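PDB 6X9Z: transmembrane beta-barrels from Synthetic construct, which is a de novo designed eight-stranded antiparallel beta-barrel, made to fold and span a lipid membrane rather than to carry out a known natural function. Local coordinates for residues G27-Y30 and L36-D39. Residues are numbered along the deposited sequence; the frame is centred on the assembly and turned at random.
Sequences GAQY and LFLD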
ATOM      1  N   GLY A  27       6.226  -4.679  -1.201  1.00 32.43           N
ATOM      2  CA  GLY A  27       6.795  -3.777  -0.217  1.00 32.74           C
ATOM      3  C   GLY A  27       6.485  -4.115   1.228  1.00 33.13           C
ATOM      4  O   GLY A  27       6.201  -5.273   1.553  1.00 32.44           O
ATOM      5  N   ALA A  28       6.522  -3.110   2.103  1.00 33.11           N
ATOM      6  CA  ALA A  28       6.252  -3.334   3.514  1.00 33.13           C
ATOM      7  C   ALA A  28       5.574  -2.115   4.116  1.00 32.87           C
ATOM      8  O   ALA A  28       5.776  -0.983   3.668  1.00 33.31           O
ATOM      9  CB  ALA A  28       7.535  -3.655   4.286  1.00 32.22           C
ATOM     10  N   GLN A  29       4.765  -2.366   5.138  1.00 32.65           N
ATOM     11  CA  GLN A  29       4.146  -1.327   5.948  1.00 32.35           C
ATOM     12  C   GLN A  29       4.529  -1.578   7.397  1.00 32.19           C
ATOM     13  O   GLN A  29       4.269  -2.659   7.934  1.00 32.53           O
ATOM     14  CB  GLN A  29       2.626  -1.320   5.768  1.00 32.60           C
ATOM     15  CG  GLN A  29       2.183  -0.909   4.364  1.00 33.85           C
ATOM     16  CD  GLN A  29       0.675  -0.942   4.175  1.00 34.35           C
ATOM     17  OE1 GLN A  29      -0.047  -1.574   4.948  1.00 34.54           O
ATOM     18  NE2 GLN A  29       0.192  -0.256   3.142  1.00 34.24           N
ATOM     19  N   TYR A  30       5.150  -0.584   8.024  1.00 31.46           N
ATOM     20  CA  TYR A  30       5.639  -0.698   9.389  1.00 31.27           C
ATOM     21  C   TYR A  30       4.911   0.323  10.251  1.00 31.32           C
ATOM     22  O   TYR A  30       5.005   1.528  10.003  1.00 30.59           O
ATOM     23  CB  TYR A  30       7.153  -0.487   9.442  1.00 31.16           C
ATOM     24  CG  TYR A  30       7.730  -0.574  10.835  1.00 31.10           C
ATOM     25  CD1 TYR A  30       8.049   0.575  11.543  1.00 31.41           C
ATOM     26  CD2 TYR A  30       7.944  -1.802  11.447  1.00 31.09           C
ATOM     27  CE1 TYR A  30       8.568   0.506  12.815  1.00 31.27           C
ATOM     28  CE2 TYR A  30       8.466  -1.880  12.725  1.00 30.88           C
ATOM     29  CZ  TYR A  30       8.774  -0.719  13.401  1.00 31.30           C
ATOM     30  OH  TYR A  30       9.297  -0.769  14.669  1.00 31.85           O
ATOM     31  N   LEU A  36       0.010   5.726  13.104  1.00 30.71           N
ATOM     32  CA  LEU A  36       0.829   6.061  11.947  1.00 31.03           C
ATOM     33  C   LEU A  36       1.642   4.855  11.493  1.00 31.08           C
ATOM     34  O   LEU A  36       1.944   3.951  12.275  1.00 29.94           O
ATOM     35  CB  LEU A  36       1.771   7.231  12.253  1.00 31.06           C
ATOM     36  CG  LEU A  36       1.086   8.529  12.690  1.00 30.61           C
ATOM     37  CD1 LEU A  36       2.098   9.643  12.907  1.00 30.38           C
ATOM     38  CD2 LEU A  36       0.027   8.943  11.682  1.00 30.25           C
ATOM     39  N   PHE A  37       1.989   4.844  10.210  1.00 30.42           N
ATOM     40  CA  PHE A  37       2.816   3.779   9.674  1.00 30.64           C
ATOM     41  C   PHE A  37       3.648   4.321   8.522  1.00 31.51           C
ATOM     42  O   PHE A  37       3.277   5.304   7.878  1.00 30.70           O
ATOM     43  CB  PHE A  37       1.979   2.576   9.210  1.00 30.72           C
ATOM     44  CG  PHE A  37       1.045   2.874   8.064  1.00 30.89           C
ATOM     45  CD1 PHE A  37       1.418   2.597   6.759  1.00 31.21           C
ATOM     46  CD2 PHE A  37      -0.214   3.408   8.296  1.00 30.74           C
ATOM     47  CE1 PHE A  37       0.560   2.862   5.708  1.00 31.26           C
ATOM     48  CE2 PHE A  37      -1.072   3.680   7.247  1.00 30.62           C
ATOM     49  CZ  PHE A  37      -0.687   3.400   5.954  1.00 30.82           C
ATOM     50  N   LEU A  38       4.788   3.679   8.295  1.00 30.44           N
ATOM     51  CA  LEU A  38       5.626   3.949   7.141  1.00 31.44           C
ATOM     52  C   LEU A  38       5.368   2.888   6.085  1.00 32.19           C
ATOM     53  O   LEU A  38       4.985   1.757   6.393  1.00 31.94           O
ATOM     54  CB  LEU A  38       7.108   3.971   7.524  1.00 30.46           C
ATOM     55  CG  LEU A  38       7.468   5.048   8.551  1.00 30.41           C
ATOM     56  CD1 LEU A  38       8.926   4.942   8.986  1.00 29.94           C
ATOM     57  CD2 LEU A  38       7.171   6.435   7.998  1.00 30.08           C
ATOM     58  N   ASP A  39       5.556   3.277   4.828  1.00 32.86           N
ATOM     59  CA  ASP A  39       5.337   2.389   3.697  1.00 33.54           C
ATOM     60  C   ASP A  39       6.496   2.566   2.733  1.00 34.12           C
ATOM     61  O   ASP A  39       6.824   3.692   2.352  1.00 34.88           O
ATOM     62  CB  ASP A  39       4.002   2.689   3.007  1.00 33.64           C
ATOM     63  CG  ASP A  39       3.560   1.582   2.070  1.00 35.13           C
ATOM     64  OD1 ASP A  39       4.425   0.953   1.422  0.61 35.08           O
ATOM     65  OD2 ASP A  39       2.339   1.336   1.976  0.52 35.39           O
TER
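The beta hairpin formed by strands 22-31 and 36-45 of this eight-stranded, designed transmembrane barrel illustrates how a closed antiparallel sheet sorts side chains between the barrel interior and the outer surface, here where Gln29 pairs with Asp39 and Tyr30 with Leu38. Tyr30 and Leu38 form a hydrogen-bonded pair: Tyr30 N donates to Leu38 O at 2.9 Å, and Leu38 N returns the bond to Tyr30 O at 2.8 Å. Their side chains lie on the barrel's outer surface, where they may face lipid. One step along, Gln29 and Asp39 make a non-hydrogen-bonded pair whose CA atoms approach to 4.5 Å, with Gln29 CA making a CA-H...O contact to Leu38 O (3.2 Å).

Both of these side chains turn into the barrel. A chi1 of -165° swings the Asp39 carboxylate away from the backbone N and across to strand 22-31, where the extended Gln29 chain brings up its amide. Amide and carboxylate planes stand nearly perpendicular, 84° apart. Phe37 points the same way as Gln29, its CE1 lying 4.1 Å from Gln29 NE2, and its side chain also touches Tyr69 and Lys71 of strand 66-77. The buried carboxylate is well provided for: Lys71 forms a salt bridge to OD2, Tyr11 hydrogen-bonds to OD1, and the nearby positive charge probably favours the ionised acid. Gln29 adds its own bond from NE2 to Asp39 OD2, 2.9 Å long, with OD2 close to the amide plane but NE2 lying 37° out of the carboxylate plane.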